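Local coordinates for uncharacterized protein (Bacteroides eggerthii DSM 20697, PDB 4ECO) that is of unknown function but, as a leucine-rich repeat protein, probably binds other proteins, at residues 553-563 against 575-586. Numbering follows the deposited sequence.
Sequences RTLREWPEGIT and SNDIRKVNEKIT
Trp558 and Val581 show how adjacent turns of a leucine-rich repeat solenoid fit bump into hollow. Val581 rests CG1 over the centre of the indole five-membered ring, 3.5 Å from its centroid, a CH-pi contact, while its CG2 lies against CD2 and CE3 of Trp558. Pro559 CD sits over the opposite face, toward the rim of the ring. Ile578 CG2 and Ile585 CD1 fill in around the six-membered ring, the latter 3.5 Å from Trp558 CZ2. Farther along, Ile578 CD1 packs against Leu555 CG.

Glu583 sends an extended chain into the turn at Pro559-Ile562. There the anti lone pair of OE2 takes Trp558 NE1 at 2.8 Å, the carboxylate standing almost perpendicular to the indole, while OE1 receives Thr563 OG1 at 2.6 Å from above the carboxylate plane. In return, Glu560 folds back at chi2 (-71°) and offers syn lone pairs to two successive amides, OE2 to Asn582 N at 2.8 Å and OE1 to Glu583 N at 3.3 Å. An alanine replacing Trp558 would probably open a gap beneath Val581 and cost Glu583 OE2 its indole donor. At the other end Asp577 OD2 forms a salt bridge with Arg579 NH2 of its own segment and a long one across to Arg556 NE. The chemistry implies an apolar centre flanked by reciprocal carboxylate grips and one carboxylate likely to serve two arginines, consistent with neighbouring repeats being held by both packing and polar bonds.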
ATOM      1  N   ARG A 553      24.115 -27.451 -17.275  1.00 57.23           N
ATOM      2  CA  ARG A 553      24.667 -26.872 -16.051  1.00 54.84           C
ATOM      3  C   ARG A 553      26.022 -26.292 -16.389  1.00 58.48           C
ATOM      4  O   ARG A 553      27.000 -27.038 -16.584  1.00 60.01           O
ATOM      5  CB  ARG A 553      24.750 -27.921 -14.933  1.00 52.32           C
ATOM      6  CG  ARG A 553      23.407 -28.492 -14.536  1.00 50.33           C
ATOM      7  CD  ARG A 553      23.516 -29.173 -13.210  1.00 54.94           C
ATOM      8  NE  ARG A 553      22.230 -29.703 -12.762  1.00 60.25           N
ATOM      9  CZ  ARG A 553      21.990 -30.144 -11.527  1.00 66.19           C
ATOM     10  NH1 ARG A 553      22.943 -30.102 -10.599  1.00 49.53           N
ATOM     11  NH2 ARG A 553      20.801 -30.626 -11.214  1.00 43.80           N
ATOM     12  N   THR A 554      26.060 -24.958 -16.535  1.00 52.45           N
ATOM     13  CA  THR A 554      27.239 -24.197 -16.966  1.00 51.44           C
ATOM     14  C   THR A 554      28.324 -24.047 -15.903  1.00 51.10           C
ATOM     15  O   THR A 554      29.488 -24.064 -16.286  1.00 51.58           O
ATOM     16  CB  THR A 554      26.831 -22.793 -17.431  1.00 59.37           C
ATOM     17  OG1 THR A 554      25.997 -22.175 -16.445  1.00 57.97           O
ATOM     18  CG2 THR A 554      26.129 -22.795 -18.782  1.00 54.81           C
ATOM     19  N   LEU A 555      27.977 -23.883 -14.596  1.00 44.47           N
ATOM     20  CA  LEU A 555      28.992 -23.628 -13.570  1.00 43.00           C
ATOM     21  C   LEU A 555      29.584 -24.910 -12.991  1.00 49.40           C
ATOM     22  O   LEU A 555      28.950 -25.627 -12.213  1.00 49.45           O
ATOM     23  CB  LEU A 555      28.466 -22.745 -12.447  1.00 40.87           C
ATOM     24  CG  LEU A 555      29.507 -22.143 -11.507  1.00 42.63           C
ATOM     25  CD1 LEU A 555      30.448 -21.187 -12.241  1.00 42.44           C
ATOM     26  CD2 LEU A 555      28.832 -21.444 -10.344  1.00 42.33           C
ATOM     27  N   ARG A 556      30.851 -25.147 -13.366  1.00 47.09           N
ATOM     28  CA  ARG A 556      31.638 -26.306 -12.959  1.00 48.20           C
ATOM     29  C   ARG A 556      32.817 -25.866 -12.056  1.00 52.36           C
ATOM     30  O   ARG A 556      33.372 -26.701 -11.326  1.00 50.87           O
ATOM     31  CB  ARG A 556      32.137 -27.071 -14.211  1.00 49.49           C
ATOM     32  CG  ARG A 556      30.977 -27.676 -15.022  1.00 59.56           C
ATOM     33  CD  ARG A 556      31.346 -28.140 -16.408  1.00 66.85           C
ATOM     34  NE  ARG A 556      32.043 -29.421 -16.360  1.00 86.65           N
ATOM     35  CZ  ARG A 556      32.808 -29.895 -17.337  1.00111.75           C
ATOM     36  NH1 ARG A 556      32.995 -29.188 -18.445  1.00103.82           N
ATOM     37  NH2 ARG A 556      33.415 -31.069 -17.205  1.00103.73           N
ATOM     38  N   GLU A 557      33.126 -24.534 -12.059  1.00 48.19           N
ATOM     39  CA  GLU A 557      34.227 -23.875 -11.355  1.00 47.82           C
ATOM     40  C   GLU A 557      33.847 -23.413  -9.929  1.00 52.53           C
ATOM     41  O   GLU A 557      32.942 -22.594  -9.742  1.00 50.14           O
ATOM     42  CB  GLU A 557      34.699 -22.645 -12.185  1.00 49.12           C
ATOM     43  CG  GLU A 557      35.843 -21.814 -11.606  1.00 55.54           C
ATOM     44  CD  GLU A 557      36.082 -20.441 -12.217  1.00 75.09           C
ATOM     45  OE1 GLU A 557      35.526 -20.171 -13.307  1.00 78.11           O
ATOM     46  OE2 GLU A 557      36.823 -19.630 -11.604  1.00 62.17           O
ATOM     47  N   TRP A 558      34.619 -23.884  -8.931  1.00 51.10           N
ATOM     48  CA  TRP A 558      34.478 -23.446  -7.545  1.00 49.41           C
ATOM     49  C   TRP A 558      35.273 -22.145  -7.379  1.00 52.74           C
ATOM     50  O   TRP A 558      36.407 -22.077  -7.858  1.00 55.11           O
ATOM     51  CB  TRP A 558      34.951 -24.534  -6.560  1.00 48.18           C
ATOM     52  CG  TRP A 558      35.098 -24.041  -5.142  1.00 48.29           C
ATOM     53  CD1 TRP A 558      36.214 -23.488  -4.574  1.00 51.03           C
ATOM     54  CD2 TRP A 558      34.064 -23.975  -4.144  1.00 46.95           C
ATOM     55  NE1 TRP A 558      35.941 -23.092  -3.287  1.00 49.15           N
ATOM     56  CE2 TRP A 558      34.635 -23.395  -2.989  1.00 49.98           C
ATOM     57  CE3 TRP A 558      32.717 -24.388  -4.101  1.00 47.11           C
ATOM     58  CZ2 TRP A 558      33.907 -23.225  -1.801  1.00 48.35           C
ATOM     59  CZ3 TRP A 558      32.004 -24.232  -2.920  1.00 47.40           C
ATOM     60  CH2 TRP A 558      32.593 -23.642  -1.793  1.00 47.86           C
ATOM     61  N   PRO A 559      34.736 -21.120  -6.689  1.00 46.48           N
ATOM     62  CA  PRO A 559      35.508 -19.883  -6.499  1.00 45.44           C
ATOM     63  C   PRO A 559      36.646 -20.072  -5.476  1.00 48.91           C
ATOM     64  O   PRO A 559      36.491 -19.751  -4.283  1.00 47.91           O
ATOM     65  CB  PRO A 559      34.450 -18.902  -6.001  1.00 46.55           C
ATOM     66  CG  PRO A 559      33.486 -19.776  -5.213  1.00 51.41           C
ATOM     67  CD  PRO A 559      33.412 -21.039  -6.031  1.00 47.82           C
ATOM     68  N   GLU A 560      37.794 -20.610  -5.942  1.00 44.48           N
ATOM     69  CA  GLU A 560      38.931 -20.844  -5.054  1.00 44.90           C
ATOM     70  C   GLU A 560      39.390 -19.526  -4.463  1.00 50.29           C
ATOM     71  O   GLU A 560      39.520 -18.540  -5.188  1.00 51.78           O
ATOM     72  CB  GLU A 560      40.078 -21.570  -5.760  1.00 47.13           C
ATOM     73  CG  GLU A 560      39.759 -23.003  -6.162  1.00 51.19           C
ATOM     74  CD  GLU A 560      39.646 -24.054  -5.071  1.00 66.73           C
ATOM     75  OE1 GLU A 560      40.045 -23.794  -3.906  1.00 60.04           O
ATOM     76  OE2 GLU A 560      39.177 -25.165  -5.414  1.00 53.58           O
ATOM     77  N   GLY A 561      39.477 -19.493  -3.141  1.00 45.88           N
ATOM     78  CA  GLY A 561      39.820 -18.291  -2.404  1.00 45.74           C
ATOM     79  C   GLY A 561      38.654 -17.670  -1.659  1.00 50.56           C
ATOM     80  O   GLY A 561      38.876 -16.808  -0.807  1.00 52.20           O
ATOM     81  N   ILE A 562      37.411 -18.116  -1.934  1.00 45.56           N
ATOM     82  CA  ILE A 562      36.204 -17.578  -1.291  1.00 43.80           C
ATOM     83  C   ILE A 562      36.276 -17.724   0.260  1.00 51.98           C
ATOM     84  O   ILE A 562      35.706 -16.884   0.962  1.00 52.53           O
ATOM     85  CB  ILE A 562      34.898 -18.187  -1.864  1.00 44.28           C
ATOM     86  CG1 ILE A 562      33.682 -17.290  -1.537  1.00 42.22           C
ATOM     87  CG2 ILE A 562      34.689 -19.665  -1.471  1.00 43.75           C
ATOM     88  CD1 ILE A 562      32.461 -17.397  -2.528  1.00 25.84           C
ATOM     89  N   THR A 563      37.021 -18.718   0.795  1.00 50.98           N
ATOM     90  CA  THR A 563      37.132 -18.870   2.259  1.00 51.27           C
ATOM     91  C   THR A 563      37.933 -17.704   2.861  1.00 55.79           C
ATOM     92  O   THR A 563      37.903 -17.512   4.078  1.00 55.44           O
ATOM     93  CB  THR A 563      37.741 -20.213   2.654  1.00 55.62           C
ATOM     94  OG1 THR A 563      39.093 -20.288   2.203  1.00 58.00           O
ATOM     95  CG2 THR A 563      36.913 -21.399   2.168  1.00 49.39           C
ATOM     96  N   SER A 575      22.783 -26.831  -6.966  1.00 48.20           N
ATOM     97  CA  SER A 575      22.170 -27.180  -8.251  1.00 47.83           C
ATOM     98  C   SER A 575      23.024 -26.644  -9.412  1.00 51.85           C
ATOM     99  O   SER A 575      22.545 -25.928 -10.288  1.00 51.87           O
ATOM    100  CB  SER A 575      20.726 -26.685  -8.322  1.00 50.37           C
ATOM    101  OG  SER A 575      20.014 -27.329  -9.364  1.00 59.18           O
ATOM    102  N   ASN A 576      24.303 -26.994  -9.391  1.00 47.74           N
ATOM    103  CA  ASN A 576      25.273 -26.655 -10.431  1.00 47.85           C
ATOM    104  C   ASN A 576      26.011 -27.945 -10.790  1.00 54.43           C
ATOM    105  O   ASN A 576      25.465 -29.036 -10.575  1.00 54.64           O
ATOM    106  CB  ASN A 576      26.234 -25.522  -9.970  1.00 40.99           C
ATOM    107  CG  ASN A 576      25.630 -24.140  -9.954  1.00 55.28           C
ATOM    108  OD1 ASN A 576      25.221 -23.598 -10.973  1.00 53.97           O
ATOM    109  ND2 ASN A 576      25.633 -23.499  -8.810  1.00 42.94           N
ATOM    110  N   ASP A 577      27.252 -27.835 -11.277  1.00 51.17           N
ATOM    111  CA  ASP A 577      28.071 -28.987 -11.582  1.00 52.98           C
ATOM    112  C   ASP A 577      29.488 -28.762 -11.040  1.00 58.23           C
ATOM    113  O   ASP A 577      30.480 -29.058 -11.716  1.00 59.22           O
ATOM    114  CB  ASP A 577      28.067 -29.266 -13.090  1.00 56.21           C
ATOM    115  CG  ASP A 577      28.565 -30.641 -13.495  1.00 64.84           C
ATOM    116  OD1 ASP A 577      28.776 -31.496 -12.589  1.00 64.55           O
ATOM    117  OD2 ASP A 577      28.718 -30.870 -14.714  1.00 71.25           O
ATOM    118  N   ILE A 578      29.573 -28.278  -9.786  1.00 53.42           N
ATOM    119  CA  ILE A 578      30.839 -28.000  -9.123  1.00 53.22           C
ATOM    120  C   ILE A 578      31.596 -29.323  -8.969  1.00 59.42           C
ATOM    121  O   ILE A 578      30.996 -30.356  -8.672  1.00 60.65           O
ATOM    122  CB  ILE A 578      30.663 -27.238  -7.770  1.00 54.80           C
ATOM    123  CG1 ILE A 578      29.832 -25.943  -7.942  1.00 53.43           C
ATOM    124  CG2 ILE A 578      32.014 -26.952  -7.067  1.00 55.49           C
ATOM    125  CD1 ILE A 578      30.295 -24.904  -9.027  1.00 54.18           C
ATOM    126  N   ARG A 579      32.904 -29.275  -9.252  1.00 54.79           N
ATOM    127  CA  ARG A 579      33.800 -30.417  -9.224  1.00 54.33           C
ATOM    128  C   ARG A 579      34.704 -30.363  -7.987  1.00 55.97           C
ATOM    129  O   ARG A 579      34.195 -30.432  -6.875  1.00 55.14           O
ATOM    130  CB  ARG A 579      34.626 -30.480 -10.523  1.00 53.64           C
ATOM    131  CG  ARG A 579      33.823 -30.404 -11.815  1.00 55.40           C
ATOM    132  CD  ARG A 579      32.859 -31.550 -11.983  1.00 69.58           C
ATOM    133  NE  ARG A 579      32.094 -31.426 -13.221  1.00 81.32           N
ATOM    134  CZ  ARG A 579      31.763 -32.448 -14.005  1.00 93.65           C
ATOM    135  NH1 ARG A 579      32.127 -33.687 -13.684  1.00 67.44           N
ATOM    136  NH2 ARG A 579      31.071 -32.241 -15.114  1.00 86.87           N
ATOM    137  N   LYS A 580      36.019 -30.250  -8.173  1.00 52.36           N
ATOM    138  CA  LYS A 580      36.985 -30.279  -7.078  1.00 53.39           C
ATOM    139  C   LYS A 580      37.075 -28.914  -6.383  1.00 57.05           C
ATOM    140  O   LYS A 580      37.287 -27.874  -7.027  1.00 56.30           O
ATOM    141  CB  LYS A 580      38.378 -30.743  -7.592  1.00 57.48           C
ATOM    142  CG  LYS A 580      39.546 -30.771  -6.589  1.00 71.46           C
ATOM    143  CD  LYS A 580      39.496 -31.895  -5.545  1.00 81.42           C
ATOM    144  CE  LYS A 580      40.844 -32.147  -4.889  1.00 89.16           C
ATOM    145  NZ  LYS A 580      41.353 -30.983  -4.100  1.00 95.28           N
ATOM    146  N   VAL A 581      36.924 -28.966  -5.040  1.00 52.45           N
ATOM    147  CA  VAL A 581      37.032 -27.854  -4.106  1.00 50.72           C
ATOM    148  C   VAL A 581      38.334 -28.101  -3.331  1.00 55.86           C
ATOM    149  O   VAL A 581      38.416 -29.056  -2.546  1.00 56.27           O
ATOM    150  CB  VAL A 581      35.772 -27.714  -3.207  1.00 52.78           C
ATOM    151  CG1 VAL A 581      35.901 -26.533  -2.256  1.00 51.66           C
ATOM    152  CG2 VAL A 581      34.508 -27.576  -4.048  1.00 51.88           C
ATOM    153  N   ASN A 582      39.373 -27.291  -3.618  1.00 52.01           N
ATOM    154  CA  ASN A 582      40.706 -27.479  -3.038  1.00 52.75           C
ATOM    155  C   ASN A 582      40.770 -27.008  -1.603  1.00 54.93           C
ATOM    156  O   ASN A 582      41.213 -27.784  -0.763  1.00 56.67           O
ATOM    157  CB  ASN A 582      41.812 -26.781  -3.869  1.00 52.48           C
ATOM    158  CG  ASN A 582      42.038 -27.340  -5.266  1.00 58.90           C
ATOM    159  OD1 ASN A 582      41.994 -28.559  -5.512  1.00 52.15           O
ATOM    160  ND2 ASN A 582      42.330 -26.454  -6.212  1.00 43.86           N
ATOM    161  N   GLU A 583      40.390 -25.746  -1.322  1.00 48.41           N
ATOM    162  CA  GLU A 583      40.418 -25.164   0.031  1.00 46.52           C
ATOM    163  C   GLU A 583      39.435 -25.867   0.969  1.00 51.53           C
ATOM    164  O   GLU A 583      38.325 -26.215   0.558  1.00 50.93           O
ATOM    165  CB  GLU A 583      40.089 -23.647  -0.007  1.00 46.32           C
ATOM    166  CG  GLU A 583      38.732 -23.276  -0.622  1.00 49.42           C
ATOM    167  CD  GLU A 583      38.531 -21.814  -0.972  1.00 58.04           C
ATOM    168  OE1 GLU A 583      39.178 -20.949  -0.342  1.00 45.02           O
ATOM    169  OE2 GLU A 583      37.707 -21.530  -1.869  1.00 51.32           O
ATOM    170  N   LYS A 584      39.845 -26.068   2.222  1.00 49.85           N
ATOM    171  CA  LYS A 584      38.973 -26.601   3.265  1.00 49.30           C
ATOM    172  C   LYS A 584      37.969 -25.521   3.632  1.00 52.64           C
ATOM    173  O   LYS A 584      38.357 -24.355   3.751  1.00 51.50           O
ATOM    174  CB  LYS A 584      39.774 -27.045   4.492  1.00 51.77           C
ATOM    175  CG  LYS A 584      40.463 -28.382   4.333  1.00 56.25           C
ATOM    176  CD  LYS A 584      41.178 -28.740   5.617  1.00 63.52           C
ATOM    177  CE  LYS A 584      42.096 -29.927   5.494  1.00 70.54           C
ATOM    178  NZ  LYS A 584      42.981 -30.046   6.679  1.00 62.25           N
ATOM    179  N   ILE A 585      36.681 -25.875   3.751  1.00 48.89           N
ATOM    180  CA  ILE A 585      35.655 -24.892   4.098  1.00 46.83           C
ATOM    181  C   ILE A 585      35.910 -24.436   5.524  1.00 50.33           C
ATOM    182  O   ILE A 585      36.260 -25.243   6.384  1.00 50.84           O
ATOM    183  CB  ILE A 585      34.203 -25.422   3.884  1.00 48.56           C
ATOM    184  CG1 ILE A 585      34.016 -25.933   2.439  1.00 48.77           C
ATOM    185  CG2 ILE A 585      33.118 -24.373   4.273  1.00 45.53           C
ATOM    186  CD1 ILE A 585      34.257 -24.910   1.291  1.00 58.01           C
ATOM    187  N   THR A 586      35.804 -23.121   5.732  1.00 46.34           N
ATOM    188  CA  THR A 586      36.045 -22.448   7.003  1.00 46.45           C
ATOM    189  C   THR A 586      34.726 -22.293   7.790  1.00 51.76           C
ATOM    190  O   THR A 586      33.676 -22.086   7.177  1.00 51.75           O
ATOM    191  CB  THR A 586      36.705 -21.102   6.725  1.00 46.40           C
ATOM    192  OG1 THR A 586      35.881 -20.317   5.846  1.00 41.73           O
ATOM    193  CG2 THR A 586      38.087 -21.258   6.146  1.00 38.79           C
TER
HETATM  194  O   HOH W   1      25.459 -25.015 -13.190  1.00 48.57           O